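Local coordinates for protein acetaldehyde dehydrogenase (Acetylating) (Geobacillus thermoglucosidasius, PDB 5J78) that probably catalyses the reversible, NAD-dependent interconversion of acetaldehyde and acetyl-CoA, as an acetylating aldehyde dehydrogenase of a thermophilic ethanologen, at residues N96-A99 / A100-Y104; V147-K150 / A151-V155; D59-V62 / E63-N67. All coordinates share one frame; numbering follows the deposited sequence.

Contact 1. Residues N96-A99 / A100-Y104; sequences NLFA and ANDVY
Phe98 and Asp102, one turn apart on helix 89-107, meet through a ring and a carboxylate: Phe98 CD1 lies 3.5 Å from Asp102 CG, the two side chains crossing at about a right angle with their planes 43° apart. With CG anti to the carbonyl carbon (chi1 -62°), Asp102 brings its carboxylate back over the preceding turn; OD1 and OD2 each hydrogen-bond to bound glycerol, probably from the crystallisation liquor. Replacing Asp102 by an alanine is likely to uncover this flank of the Phe98 ring and to leave bound glycerol without its carboxylate partner. The backbone acceptors are served in two ways. Asn96 O takes Ala100 N at 2.9 Å and Leu97 O takes Asn101 N at 2.8 Å, both i to i+4. Phe98 O instead receives Val103 N, five residues on, at 3.3 Å and 158°, so the turn 100-103 is of the wider pi type. Asn101 lies in this widened turn; its side chain runs alongside Leu97, ND2 being 4.1 Å from Leu97 CB, while OD1 accepts from Arg70 NE. The buried Asn96 amide is satisfied at both ends, OD1 by Thr144 OG1 and ND2 by Ala73 O. Leu97 also packs on Val477 of a second subunit. The i to i+5 bond, following two i to i+4 bonds, thus marks a pi-type turn, or pi-bulge, set within an otherwise regular alpha helix of the aldehyde dehydrogenase fold.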
loop_
_atom_site.group_PDB
_atom_site.type_symbol
_atom_site.label_atom_id
_atom_site.label_comp_id
_atom_site.label_asym_id
_atom_site.label_seq_id
_atom_site.Cartn_x
_atom_site.Cartn_y
_atom_site.Cartn_z
ATOM N N ASN A 96 27.770 3.648 -28.596
ATOM C CA ASN A 96 28.637 4.046 -27.487
ATOM C C ASN A 96 29.460 5.277 -27.839
ATOM O O ASN A 96 29.731 6.117 -26.973
ATOM C CB ASN A 96 29.577 2.904 -27.060
ATOM C CG ASN A 96 28.849 1.787 -26.328
ATOM O OD1 ASN A 96 27.837 2.016 -25.676
ATOM N ND2 ASN A 96 29.375 0.579 -26.421
ATOM N N LEU A 97 29.861 5.370 -29.107
ATOM C CA LEU A 97 30.674 6.480 -29.579
ATOM C C LEU A 97 29.831 7.752 -29.657
ATOM O O LEU A 97 30.348 8.860 -29.503
ATOM C CB LEU A 97 31.295 6.152 -30.943
ATOM C CG LEU A 97 32.440 5.130 -30.962
ATOM C CD1 LEU A 97 32.817 4.834 -32.374
ATOM C CD2 LEU A 97 33.645 5.668 -30.174
ATOM N N PHE A 98 28.531 7.589 -29.890
ATOM C CA PHE A 98 27.613 8.717 -29.857
ATOM C C PHE A 98 27.624 9.302 -28.444
ATOM O O PHE A 98 27.691 10.519 -28.266
ATOM C CB PHE A 98 26.186 8.304 -30.286
ATOM C CG PHE A 98 25.144 9.352 -30.009
ATOM C CD1 PHE A 98 24.982 10.436 -30.853
ATOM C CD2 PHE A 98 24.339 9.264 -28.876
ATOM C CE1 PHE A 98 24.021 11.433 -30.572
ATOM C CE2 PHE A 98 23.386 10.250 -28.591
ATOM C CZ PHE A 98 23.236 11.334 -29.446
ATOM N N ALA A 99 27.601 8.440 -27.435
ATOM C CA ALA A 99 27.616 8.929 -26.067
ATOM C C ALA A 99 28.973 9.502 -25.727
ATOM O O ALA A 99 29.081 10.525 -25.048
ATOM C CB ALA A 99 27.252 7.840 -25.101
ATOM N N ALA A 100 30.022 8.858 -26.216
ATOM C CA ALA A 100 31.365 9.296 -25.878
ATOM C C ALA A 100 31.762 10.587 -26.601
ATOM O O ALA A 100 32.600 11.325 -26.095
ATOM C CB ALA A 100 32.366 8.208 -26.187
ATOM N N ASN A 101 31.191 10.848 -27.783
ATOM C CA ASN A 101 31.614 11.994 -28.584
ATOM C C ASN A 101 30.565 13.105 -28.653
ATOM O O ASN A 101 30.837 14.221 -28.202
ATOM C CB ASN A 101 32.011 11.544 -30.002
ATOM C CG ASN A 101 33.245 10.654 -29.999
ATOM O OD1 ASN A 101 34.109 10.788 -29.144
ATOM N ND2 ASN A 101 33.331 9.745 -30.950
ATOM N N ASP A 102 29.386 12.808 -29.191
ATOM C CA ASP A 102 28.322 13.814 -29.339
ATOM C C ASP A 102 27.850 14.402 -27.990
ATOM O O ASP A 102 27.693 15.614 -27.859
ATOM C CB ASP A 102 27.122 13.222 -30.081
ATOM C CG ASP A 102 27.471 12.786 -31.501
ATOM O OD1 ASP A 102 28.499 12.104 -31.694
ATOM O OD2 ASP A 102 26.727 13.147 -32.426
ATOM N N VAL A 103 27.641 13.549 -27.002
ATOM C CA VAL A 103 27.202 14.006 -25.687
ATOM C C VAL A 103 28.308 14.796 -25.005
ATOM O O VAL A 103 28.069 15.874 -24.468
ATOM C CB VAL A 103 26.767 12.833 -24.793
ATOM C CG1 VAL A 103 26.550 13.282 -23.370
ATOM C CG2 VAL A 103 25.513 12.185 -25.345
ATOM N N TYR A 104 29.520 14.268 -25.033
ATOM C CA TYR A 104 30.657 14.972 -24.477
ATOM C C TYR A 104 30.807 16.377 -25.067
ATOM O O TYR A 104 30.935 17.373 -24.337
ATOM C CB TYR A 104 31.939 14.187 -24.719
ATOM C CG TYR A 104 33.137 14.977 -24.281
ATOM C CD1 TYR A 104 33.386 15.185 -22.943
ATOM C CD2 TYR A 104 34.012 15.522 -25.210
ATOM C CE1 TYR A 104 34.484 15.927 -22.518
ATOM C CE2 TYR A 104 35.105 16.258 -24.813
ATOM C CZ TYR A 104 35.341 16.455 -23.460
ATOM O OH TYR A 104 36.427 17.193 -23.059
#

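Contact 2. Residues V147-K150 / A151-V155; sequences VIFK and ALIAV
Helix 143-156 is the crossover of a beta-alpha-beta unit, joining strand 124-138 to strand 160-165 in the mixed sheet of this aldehyde dehydrogenase, and residues 147-155 form about two and a half of its turns. Four successive i to i+4 bonds establish regular alpha geometry: Ala151 N to Val147 O, Leu152 N to Ile148 O, Ile153 N to Phe149 O and Ala154 N to Lys150 O, the last at 2.9 Å. The Ile153 bond is nearly straight, with an angle of 168° at the hydrogen. All the residues that touch are buried, so the faces are told apart by their neighbours. Ile148 and Leu152 lie side by side and point the same way, Ile148 CG2 reaching Leu152 CD1 at 4.0 Å; this ridge faces helices 89-107 and 55-84, where Ile148 meets Ala99 and Leu152 meets Val62 and Met65. Val147, Lys150 and Ala154 pack instead against strand 160-165, on Phe163 and Ile161. Beyond CG the Lys150 chain runs straight, and so its NZ reaches Thr220 OG1, a hydrogen bond, with weak ones to the carbonyls of Ile137 and Leu218. On a further flank Phe149 crosses Ile153 at a slant, and the Phe149 side chain also touches the loop residues Ser438 and Thr440. Ile153 holds CG1 between its backbone N and carbonyl carbon (chi1 64°), which brings the branch back toward the preceding turn: CG1 sits 3.4 Å from Lys150 O, and beyond it CD1 lies 3.8 Å from Phe149 CZ.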
loop_
_atom_site.group_PDB
_atom_site.type_symbol
_atom_site.label_atom_id
_atom_site.label_comp_id
_atom_site.label_asym_id
_atom_site.label_seq_id
_atom_site.Cartn_x
_atom_site.Cartn_y
_atom_site.Cartn_z
ATOM N N VAL A 147 24.596 4.418 -19.908
ATOM C CA VAL A 147 25.477 4.571 -18.767
ATOM C C VAL A 147 26.508 5.640 -19.056
ATOM O O VAL A 147 26.776 6.504 -18.201
ATOM C CB VAL A 147 26.200 3.258 -18.407
ATOM C CG1 VAL A 147 27.385 3.522 -17.494
ATOM C CG2 VAL A 147 25.234 2.291 -17.769
ATOM N N ILE A 148 27.100 5.570 -20.245
ATOM C CA ILE A 148 28.119 6.539 -20.642
ATOM C C ILE A 148 27.501 7.939 -20.651
ATOM O O ILE A 148 28.032 8.873 -20.052
ATOM C CB ILE A 148 28.694 6.191 -22.020
ATOM C CG1 ILE A 148 29.506 4.887 -21.950
ATOM C CG2 ILE A 148 29.560 7.328 -22.551
ATOM C CD1 ILE A 148 29.745 4.251 -23.282
ATOM N N PHE A 149 26.365 8.056 -21.328
ATOM C CA PHE A 149 25.634 9.318 -21.452
ATOM C C PHE A 149 25.302 9.907 -20.074
ATOM O O PHE A 149 25.653 11.048 -19.779
ATOM C CB PHE A 149 24.373 9.078 -22.306
ATOM C CG PHE A 149 23.222 9.985 -21.981
ATOM C CD1 PHE A 149 23.269 11.351 -22.292
ATOM C CD2 PHE A 149 22.084 9.476 -21.381
ATOM C CE1 PHE A 149 22.194 12.192 -21.972
ATOM C CE2 PHE A 149 21.014 10.308 -21.057
ATOM C CZ PHE A 149 21.072 11.668 -21.352
ATOM N N LYS A 150 24.681 9.105 -19.210
ATOM C CA LYS A 150 24.265 9.579 -17.890
ATOM C C LYS A 150 25.434 9.887 -16.963
ATOM O O LYS A 150 25.382 10.842 -16.169
ATOM C CB LYS A 150 23.330 8.557 -17.237
ATOM C CG LYS A 150 21.969 8.522 -17.898
ATOM C CD LYS A 150 20.980 7.612 -17.174
ATOM C CE LYS A 150 19.608 7.712 -17.832
ATOM N NZ LYS A 150 18.589 6.807 -17.236
ATOM N N ALA A 151 26.489 9.090 -17.042
ATOM C CA ALA A 151 27.643 9.333 -16.181
ATOM C C ALA A 151 28.309 10.646 -16.534
ATOM O O ALA A 151 28.675 11.409 -15.641
ATOM C CB ALA A 151 28.650 8.191 -16.279
ATOM N N LEU A 152 28.472 10.908 -17.832
ATOM C CA LEU A 152 29.063 12.170 -18.282
ATOM C C LEU A 152 28.225 13.395 -17.824
ATOM O O LEU A 152 28.767 14.340 -17.275
ATOM C CB LEU A 152 29.206 12.189 -19.803
ATOM C CG LEU A 152 30.303 11.319 -20.430
ATOM C CD1 LEU A 152 30.081 11.296 -21.932
ATOM C CD2 LEU A 152 31.687 11.826 -20.048
ATOM N N ILE A 153 26.913 13.386 -18.062
ATOM C CA ILE A 153 26.109 14.562 -17.708
ATOM C C ILE A 153 25.966 14.692 -16.187
ATOM O O ILE A 153 25.891 15.801 -15.666
ATOM C CB ILE A 153 24.696 14.552 -18.364
ATOM C CG1 ILE A 153 23.814 13.392 -17.879
ATOM C CG2 ILE A 153 24.793 14.559 -19.908
ATOM C CD1 ILE A 153 22.343 13.543 -18.336
ATOM N N ALA A 154 25.953 13.574 -15.470
ATOM C CA ALA A 154 25.851 13.640 -14.016
ATOM C C ALA A 154 27.106 14.227 -13.398
ATOM O O ALA A 154 27.028 15.064 -12.495
ATOM C CB ALA A 154 25.574 12.257 -13.418
ATOM N N VAL A 155 28.273 13.784 -13.863
ATOM C CA VAL A 155 29.520 14.223 -13.236
ATOM C C VAL A 155 29.850 15.667 -13.637
ATOM O O VAL A 155 30.328 16.445 -12.825
ATOM C CB VAL A 155 30.689 13.279 -13.594
ATOM C CG1 VAL A 155 32.042 13.834 -13.098
ATOM C CG2 VAL A 155 30.439 11.910 -12.991
#

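Contact 3. Residues D59-V62 / E63-N67; sequences DKIV and ESMAN
Glu63 opens the second half of a regular alpha-helical stretch within helix 55-84 of the aldehyde dehydrogenase fold, and its first tie across the contact is the bond from its N to Asp59 O, 3.0 Å long. The side chain stands with CG anti to the backbone N (chi1 172°) and stays extended, carrying the carboxylate to a water that donates to OE1 at 2.9 Å. The same water donates to Lys60 O at 2.8 Å, so this carbonyl is gripped twice, by solvent and by the amide of Ser64. Lys60 NZ lies 6.1 Å from Glu63 OE1; at that range the opposite charges probably attract only weakly and form no salt bridge. Asp59 has its charged partner elsewhere, in a salt bridge from OD1 to Lys156.

Ser64 comes next. Its N bonds Lys60 O with a hydrogen angle of 163°, and its OG, anti to the backbone N, forms a hydrogen bond with Ala183 O near the C-terminal end of helix 170-186. Met65 follows, its N bonded to Ile61 O, and its side chain turns into the interior between helices 143-156 and 170-186, where it packs on Ala151, Leu152 and Ala184. The direct side-chain touch between the two halves is made here by Ile61 and Met65, which cross at a slant: the Met65 sulphur, SD, stands 3.9 Å from Ile61 CG2 and 3.8 Å from Ile61 O. Ala66 N then bonds Val62 O at 2.9 Å, completing four consecutive i to i+4 bonds, while the Ala66 methyl lies over the face of the Tyr104 ring of helix 89-107, and Val62 CG1 at the edge of that ring, beside CE1.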
loop_
_atom_site.group_PDB
_atom_site.type_symbol
_atom_site.label_atom_id
_atom_site.label_comp_id
_atom_site.label_asym_id
_atom_site.label_seq_id
_atom_site.Cartn_x
_atom_site.Cartn_y
_atom_site.Cartn_z
ATOM N N ASP A 59 36.180 19.435 -15.463
ATOM C CA ASP A 59 36.255 19.203 -16.899
ATOM C C ASP A 59 37.319 18.154 -17.269
ATOM O O ASP A 59 37.115 17.385 -18.202
ATOM C CB ASP A 59 36.526 20.505 -17.651
ATOM C CG ASP A 59 35.316 21.450 -17.652
ATOM O OD1 ASP A 59 34.204 21.042 -17.249
ATOM O OD2 ASP A 59 35.479 22.599 -18.094
ATOM N N LYS A 60 38.431 18.109 -16.537
ATOM C CA LYS A 60 39.436 17.063 -16.757
ATOM C C LYS A 60 38.869 15.664 -16.472
ATOM O O LYS A 60 39.132 14.721 -17.218
ATOM C CB LYS A 60 40.668 17.304 -15.884
ATOM C CG LYS A 60 41.591 18.382 -16.417
ATOM C CD LYS A 60 42.731 18.674 -15.445
ATOM C CE LYS A 60 43.531 19.916 -15.856
ATOM N NZ LYS A 60 44.413 19.705 -17.045
ATOM N N ILE A 61 38.108 15.533 -15.384
ATOM C CA ILE A 61 37.444 14.269 -15.064
ATOM C C ILE A 61 36.485 13.857 -16.192
ATOM O O ILE A 61 36.517 12.712 -16.658
ATOM C CB ILE A 61 36.691 14.365 -13.719
ATOM C CG1 ILE A 61 37.727 14.552 -12.598
ATOM C CG2 ILE A 61 35.806 13.100 -13.486
ATOM C CD1 ILE A 61 37.181 14.981 -11.270
ATOM N N VAL A 62 35.656 14.789 -16.654
ATOM C CA VAL A 62 34.663 14.456 -17.686
ATOM C C VAL A 62 35.361 14.011 -18.983
ATOM O O VAL A 62 34.915 13.072 -19.672
ATOM C CB VAL A 62 33.727 15.646 -17.961
ATOM C CG1 VAL A 62 32.797 15.363 -19.119
ATOM C CG2 VAL A 62 32.906 16.015 -16.672
ATOM N N GLU A 63 36.456 14.690 -19.305
ATOM C CA GLU A 63 37.206 14.414 -20.517
ATOM C C GLU A 63 37.821 13.009 -20.468
ATOM O O GLU A 63 37.743 12.265 -21.438
ATOM C CB GLU A 63 38.299 15.462 -20.719
ATOM C CG GLU A 63 39.251 15.130 -21.852
ATOM C CD GLU A 63 40.318 16.179 -22.021
ATOM O OE1 GLU A 63 41.015 16.487 -21.027
ATOM O OE2 GLU A 63 40.438 16.706 -23.141
ATOM N N SER A 64 38.414 12.663 -19.325
ATOM C CA SER A 64 38.996 11.347 -19.120
ATOM C C SER A 64 37.930 10.261 -19.234
ATOM O O SER A 64 38.174 9.210 -19.817
ATOM C CB SER A 64 39.685 11.277 -17.755
ATOM O OG SER A 64 40.139 9.960 -17.475
ATOM N N MET A 65 36.750 10.514 -18.672
ATOM C CA MET A 65 35.634 9.572 -18.789
ATOM C C MET A 65 35.267 9.388 -20.260
ATOM O O MET A 65 35.118 8.262 -20.742
ATOM C CB MET A 65 34.410 10.054 -17.997
ATOM C CG MET A 65 34.562 10.010 -16.494
ATOM S SD MET A 65 33.263 10.981 -15.638
ATOM C CE MET A 65 31.803 10.068 -16.122
ATOM N N ALA A 66 35.145 10.498 -20.984
ATOM C CA ALA A 66 34.784 10.426 -22.397
ATOM C C ALA A 66 35.815 9.623 -23.190
ATOM O O ALA A 66 35.463 8.844 -24.094
ATOM C CB ALA A 66 34.641 11.804 -22.983
ATOM N N ASN A 67 37.088 9.814 -22.851
ATOM C CA ASN A 67 38.166 9.157 -23.577
ATOM C C ASN A 67 38.096 7.664 -23.367
ATOM O O ASN A 67 38.267 6.887 -24.301
ATOM C CB ASN A 67 39.539 9.676 -23.140
ATOM C CG ASN A 67 39.860 11.040 -23.715
ATOM O OD1 ASN A 67 39.345 11.417 -24.770
ATOM N ND2 ASN A 67 40.726 11.788 -23.029
HETATM O O HOH W 1 41.392 14.658 -18.863
#

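Overall arrangement
From the N terminus, contact 3 (59-67) comes first, on helix 55-84; contact 1 (96-104) follows on the next helix, 89-107, and contact 2 (147-155) lies on helix 143-156 after strand 124-138. Each is a continuous helical stretch, so none closes a long loop, and the three stand in series without nesting or crossing. Their centres are only 10 to 12 Å apart, and each touches the other two: Ala99 CB meets Ile148 CG2 at 3.5 Å, Tyr104 CD1 meets Ala66 CB at 3.6 Å, and Met65 CE meets Ala151 O at 3.4 Å. Together they tie helices 55-84 and 89-107 to the crossover helix 143-156 of the mixed sheet.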